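Local coordinates for glucose-6-phosphate isomerase like protein (Thermus thermophilus, PDB 1WIW) that probably interconverts the aldose and ketose forms of phosphorylated sugars, as glucose-6-phosphate and mannose-6-phosphate isomerases do, and is thought to bind carbohydrate derivatives, at residues G28-E33 against L118-G123; R90-G95 against V100-P105. One frame throughout, in Å; residues are numbered along the deposited sequence.

Interaction 1: residues G28-E33 against L118-G123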
loop_
_atom_site.group_PDB
_atom_site.type_symbol
_atom_site.label_atom_id
_atom_site.label_comp_id
_atom_site.label_asym_id
_atom_site.label_seq_id
_atom_site.Cartn_x
_atom_site.Cartn_y
_atom_site.Cartn_z
ATOM N N GLY B 28 9.298 -25.798 3.326
ATOM C CA GLY B 28 8.246 -25.533 2.365
ATOM C C GLY B 28 8.155 -26.637 1.326
ATOM O O GLY B 28 9.114 -27.390 1.140
ATOM N N PRO B 29 7.020 -26.751 0.620
ATOM C CA PRO B 29 6.840 -27.785 -0.403
ATOM C C PRO B 29 7.757 -27.628 -1.606
ATOM O O PRO B 29 8.133 -26.517 -1.987
ATOM C CB PRO B 29 5.376 -27.632 -0.790
ATOM C CG PRO B 29 5.179 -26.152 -0.676
ATOM C CD PRO B 29 5.857 -25.844 0.648
ATOM N N VAL B 30 8.096 -28.767 -2.196
ATOM C CA VAL B 30 8.953 -28.841 -3.368
ATOM C C VAL B 30 8.093 -29.418 -4.491
ATOM O O VAL B 30 7.363 -30.390 -4.281
ATOM C CB VAL B 30 10.146 -29.788 -3.102
ATOM C CG1 VAL B 30 10.954 -29.994 -4.366
ATOM C CG2 VAL B 30 11.022 -29.212 -2.000
ATOM N N PRO B 31 8.153 -28.823 -5.692
ATOM C CA PRO B 31 7.339 -29.357 -6.787
ATOM C C PRO B 31 7.766 -30.773 -7.157
ATOM O O PRO B 31 8.958 -31.068 -7.256
ATOM C CB PRO B 31 7.563 -28.346 -7.915
ATOM C CG PRO B 31 8.923 -27.809 -7.628
ATOM C CD PRO B 31 8.926 -27.650 -6.130
ATOM N N GLY B 32 6.783 -31.648 -7.338
ATOM C CA GLY B 32 7.075 -33.027 -7.683
ATOM C C GLY B 32 6.881 -33.338 -9.154
ATOM O O GLY B 32 6.853 -34.505 -9.546
ATOM N N GLU B 33 6.745 -32.303 -9.974
ATOM C CA GLU B 33 6.559 -32.500 -11.404
ATOM C C GLU B 33 6.893 -31.241 -12.191
ATOM O O GLU B 33 6.937 -30.142 -11.637
ATOM C CB GLU B 33 5.122 -32.945 -11.688
ATOM C CG GLU B 33 4.048 -31.955 -11.263
ATOM C CD GLU B 33 2.670 -32.588 -11.213
ATOM O OE1 GLU B 33 1.671 -31.848 -11.103
ATOM O OE2 GLU B 33 2.585 -33.832 -11.275
ATOM N N LEU B 118 7.445 -21.446 -6.090
ATOM C CA LEU B 118 7.329 -20.844 -7.421
ATOM C C LEU B 118 8.643 -20.853 -8.193
ATOM O O LEU B 118 8.665 -21.158 -9.383
ATOM C CB LEU B 118 6.812 -19.403 -7.334
ATOM C CG LEU B 118 5.329 -19.202 -7.015
ATOM C CD1 LEU B 118 4.973 -17.724 -7.109
ATOM C CD2 LEU B 118 4.486 -19.997 -7.999
ATOM N N LEU B 119 9.743 -20.522 -7.526
ATOM C CA LEU B 119 11.030 -20.515 -8.208
ATOM C C LEU B 119 11.396 -21.924 -8.671
ATOM O O LEU B 119 11.878 -22.110 -9.788
ATOM C CB LEU B 119 12.125 -19.952 -7.294
ATOM C CG LEU B 119 11.964 -18.485 -6.868
ATOM C CD1 LEU B 119 13.187 -18.045 -6.073
ATOM C CD2 LEU B 119 11.796 -17.602 -8.099
ATOM N N LEU B 120 11.159 -22.915 -7.818
ATOM C CA LEU B 120 11.463 -24.302 -8.159
ATOM C C LEU B 120 10.504 -24.846 -9.215
ATOM O O LEU B 120 10.850 -25.761 -9.970
ATOM C CB LEU B 120 11.397 -25.186 -6.913
ATOM C CG LEU B 120 12.491 -24.998 -5.862
ATOM C CD1 LEU B 120 12.172 -25.824 -4.631
ATOM C CD2 LEU B 120 13.827 -25.417 -6.442
ATOM N N ALA B 121 9.301 -24.282 -9.263
ATOM C CA ALA B 121 8.292 -24.716 -10.219
ATOM C C ALA B 121 8.490 -24.080 -11.594
ATOM O O ALA B 121 7.979 -24.581 -12.597
ATOM C CB ALA B 121 6.899 -24.377 -9.694
ATOM N N THR B 122 9.228 -22.978 -11.638
ATOM C CA THR B 122 9.452 -22.274 -12.898
ATOM C C THR B 122 10.897 -22.318 -13.396
ATOM O O THR B 122 11.323 -21.449 -14.154
ATOM C CB THR B 122 9.006 -20.798 -12.777
ATOM O OG1 THR B 122 9.696 -20.179 -11.687
ATOM C CG2 THR B 122 7.500 -20.711 -12.535
ATOM N N GLY B 123 11.647 -23.326 -12.961
ATOM C CA GLY B 123 13.027 -23.472 -13.398
ATOM C C GLY B 123 14.024 -22.430 -12.925
ATOM O O GLY B 123 15.041 -22.203 -13.580
#

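Interaction 2: residues R90-G95 against V100-P105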
loop_
_atom_site.group_PDB
_atom_site.type_symbol
_atom_site.label_atom_id
_atom_site.label_comp_id
_atom_site.label_asym_id
_atom_site.label_seq_id
_atom_site.Cartn_x
_atom_site.Cartn_y
_atom_site.Cartn_z
ATOM N N ARG B 90 -3.862 -24.905 -16.767
ATOM C CA ARG B 90 -4.047 -25.842 -15.668
ATOM C C ARG B 90 -3.928 -25.060 -14.367
ATOM O O ARG B 90 -2.978 -24.301 -14.175
ATOM C CB ARG B 90 -2.974 -26.929 -15.704
ATOM C CG ARG B 90 -2.995 -27.840 -14.490
ATOM C CD ARG B 90 -1.765 -28.726 -14.436
ATOM N NE ARG B 90 -1.699 -29.471 -13.183
ATOM C CZ ARG B 90 -0.684 -30.251 -12.830
ATOM N NH1 ARG B 90 0.358 -30.393 -13.637
ATOM N NH2 ARG B 90 -0.709 -30.891 -11.668
ATOM N N VAL B 91 -4.894 -25.244 -13.474
ATOM C CA VAL B 91 -4.881 -24.541 -12.199
ATOM C C VAL B 91 -4.264 -25.378 -11.087
ATOM O O VAL B 91 -4.667 -26.518 -10.853
ATOM C CB VAL B 91 -6.308 -24.139 -11.769
ATOM C CG1 VAL B 91 -6.265 -23.404 -10.437
ATOM C CG2 VAL B 91 -6.945 -23.266 -12.836
ATOM N N VAL B 92 -3.273 -24.805 -10.408
ATOM C CA VAL B 92 -2.613 -25.480 -9.301
ATOM C C VAL B 92 -2.793 -24.634 -8.047
ATOM O O VAL B 92 -2.220 -23.551 -7.926
ATOM C CB VAL B 92 -1.109 -25.680 -9.564
ATOM C CG1 VAL B 92 -0.453 -26.301 -8.341
ATOM C CG2 VAL B 92 -0.909 -26.582 -10.774
ATOM N N ARG B 93 -3.599 -25.143 -7.120
ATOM C CA ARG B 93 -3.893 -24.454 -5.873
ATOM C C ARG B 93 -2.854 -24.751 -4.801
ATOM O O ARG B 93 -2.626 -25.907 -4.442
ATOM C CB ARG B 93 -5.273 -24.869 -5.363
ATOM C CG ARG B 93 -6.423 -24.563 -6.311
ATOM C CD ARG B 93 -7.713 -25.162 -5.773
ATOM N NE ARG B 93 -8.042 -24.629 -4.454
ATOM C CZ ARG B 93 -8.879 -25.205 -3.597
ATOM N NH1 ARG B 93 -9.480 -26.344 -3.916
ATOM N NH2 ARG B 93 -9.115 -24.642 -2.421
ATOM N N VAL B 94 -2.237 -23.691 -4.294
ATOM C CA VAL B 94 -1.220 -23.794 -3.257
ATOM C C VAL B 94 -1.671 -22.941 -2.073
ATOM O O VAL B 94 -1.822 -21.727 -2.207
ATOM C CB VAL B 94 0.137 -23.265 -3.771
ATOM C CG1 VAL B 94 1.203 -23.468 -2.727
ATOM C CG2 VAL B 94 0.514 -23.966 -5.062
ATOM N N GLY B 95 -1.893 -23.573 -0.922
ATOM C CA GLY B 95 -2.333 -22.824 0.245
ATOM C C GLY B 95 -2.469 -23.647 1.510
ATOM O O GLY B 95 -1.824 -24.682 1.655
ATOM N N VAL B 100 -6.526 -27.794 -1.276
ATOM C CA VAL B 100 -5.450 -27.394 -2.182
ATOM C C VAL B 100 -4.598 -28.564 -2.652
ATOM O O VAL B 100 -4.584 -29.621 -2.027
ATOM C CB VAL B 100 -4.517 -26.353 -1.526
ATOM C CG1 VAL B 100 -5.319 -25.136 -1.103
ATOM C CG2 VAL B 100 -3.796 -26.968 -0.334
ATOM N N GLU B 101 -3.882 -28.360 -3.755
ATOM C CA GLU B 101 -3.018 -29.389 -4.325
ATOM C C GLU B 101 -1.649 -29.417 -3.637
ATOM O O GLU B 101 -1.047 -30.480 -3.471
ATOM C CB GLU B 101 -2.842 -29.151 -5.831
ATOM C CG GLU B 101 -2.154 -30.295 -6.565
ATOM C CD GLU B 101 -2.097 -30.082 -8.071
ATOM O OE1 GLU B 101 -3.156 -29.789 -8.669
ATOM O OE2 GLU B 101 -0.998 -30.216 -8.656
ATOM N N VAL B 102 -1.159 -28.242 -3.251
ATOM C CA VAL B 102 0.126 -28.120 -2.566
ATOM C C VAL B 102 -0.125 -27.355 -1.266
ATOM O O VAL B 102 -0.571 -26.206 -1.280
ATOM C CB VAL B 102 1.150 -27.365 -3.433
ATOM C CG1 VAL B 102 2.493 -27.305 -2.722
ATOM C CG2 VAL B 102 1.299 -28.062 -4.773
ATOM N N HIS B 103 0.180 -27.994 -0.143
ATOM C CA HIS B 103 -0.081 -27.406 1.163
ATOM C C HIS B 103 1.041 -26.601 1.822
ATOM O O HIS B 103 2.196 -27.032 1.891
ATOM C CB HIS B 103 -0.539 -28.507 2.124
ATOM C CG HIS B 103 -1.174 -27.989 3.374
ATOM N ND1 HIS B 103 -0.818 -28.433 4.629
ATOM C CD2 HIS B 103 -2.140 -27.058 3.565
ATOM C CE1 HIS B 103 -1.532 -27.794 5.540
ATOM N NE2 HIS B 103 -2.341 -26.953 4.920
ATOM N N ILE B 104 0.675 -25.414 2.294
ATOM C CA ILE B 104 1.587 -24.523 3.000
ATOM C C ILE B 104 0.780 -23.964 4.166
ATOM O O ILE B 104 -0.010 -23.033 3.998
ATOM C CB ILE B 104 2.072 -23.333 2.128
ATOM C CG1 ILE B 104 2.972 -23.825 0.996
ATOM C CG2 ILE B 104 2.873 -22.349 2.990
ATOM C CD1 ILE B 104 2.277 -24.668 -0.031
ATOM N N PRO B 105 0.946 -24.548 5.361
ATOM C CA PRO B 105 0.212 -24.077 6.538
ATOM C C PRO B 105 0.477 -22.603 6.873
ATOM O O PRO B 105 1.504 -22.035 6.492
ATOM C CB PRO B 105 0.663 -25.041 7.643
ATOM C CG PRO B 105 2.007 -25.523 7.172
ATOM C CD PRO B 105 1.790 -25.710 5.691
HETATM O O HOH W 1 -3.877 -29.052 -11.078
HETATM O O HOH W 2 -5.152 -27.593 -7.607
#

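Interaction 1: residues G28-E33 against L118-G123
Pro-31 sets the CG-CD edge of its ring against Leu-120 at the last turn of helix 110-121, and the two side chains cross at about a right angle. Pro-31 CD does the closest touching, 3.6 Å from Leu-120 CB, while Pro-31 CG sits 3.7 Å from the carbonyl O of Leu-120, so this edge rests on Leu-120 CB with CG also against the carbonyl O. Leu-120 CG stands anti to its own carbonyl carbon (chi1 -70°); from there the branch runs past the proline, and CD1 reaches to 4.0 Å from Pro-31 CD. The same methyl meets Val-30 more loosely, with Leu-120 CD1 4.4 Å from Val-30 CG1. One residue further on, Pro-31 CG comes 3.9 Å from Ala-121 N, and the alanine methyl lies beside the CB-CG side of the ring. Phe-117, one turn back on the helix, also touches Pro-31, and Leu-120 leans on Glu-125 and Leu-128 of helix 125-139. Within 118-123, Thr-122 OG1 donates to the carbonyl O of Leu-118 at 2.7 Å, tying the first non-helical residue back onto the helix end. No hydrogen bond links 28-33 to 118-123; a polar tie to the helix comes a turn earlier, from Gly-28 O to Arg-116 NH2. Here the fit depends on shape and apolar surface, the stiff proline ring presenting a fixed set of carbons to the leucine.

Interaction 2: residues R90-G95 against V100-P105
Strand 90-95 and the short strand 102-103 pair in parallel, Val-94 opposite Val-102 and Gly-95 opposite His-103, with 102-103 the outermost strand, within this chain, of the parallel sheet of an SIS-type domain. Arg-93 O takes two donors: Val-102 N at 3.0 Å, in the carbonyl plane, and Glu-101 N at 2.8 Å, tilted from it and less straight (134° at the hydrogen). Gly-95 N gives a bond to Val-102 O, and Gly-95 O receives Ile-104 N from above its carbonyl plane. Val-94 and Val-102 lie side by side, pointing the same way; Val-94 CG2, anti to the carbonyl carbon, is thereby turned onto Val-102 CB at 3.8 Å, and Tyr-114 and Phe-117 of helix 110-121 cover this side. A serine in place of Val-94 would probably open a gap beside Val-102 and leave a hydroxyl in a buried, apolar setting. Val-100 brings its CG1 to 3.8 Å from Gly-95 N, on the side toward which a CB of that glycine would point. One face of the Arg-93 guanidinium looks on Val-100 N, and its NE forms a salt bridge with Glu-69. The extended Arg-90 crosses Glu-101 at about a right angle, and its NH2 makes a salt bridge to OE2 at 3.1 Å; the same NH2 is also held by Glu-33. One water accepts from Arg-90 NE in the guanidinium plane and donates to Val-91 O and, at 2.6 Å, to Glu-101 OE1.

How the interactions relate
Interactions 1 and 2 lie about 12 Å apart between centres, within the range of the N-terminal phosphoglucose isomerase family domain. Along the chain, 28-33 comes first, then the strand pair of interaction 2, and last 118-123 at the end of helix 110-121. The two contacts meet directly: Arg-90 NH2 is shared by the carboxylates of Glu-33, whose OE1 lies 2.6 Å from it, and of Glu-101, which bridges interaction 1 to interaction 2. The Pro-29 ring also packs on Val-102, with Pro-29 CB 3.5 Å from Val-102 CG1. The loop thus touches both strand 102-103 and helix 110-121, which follow one another in the chain.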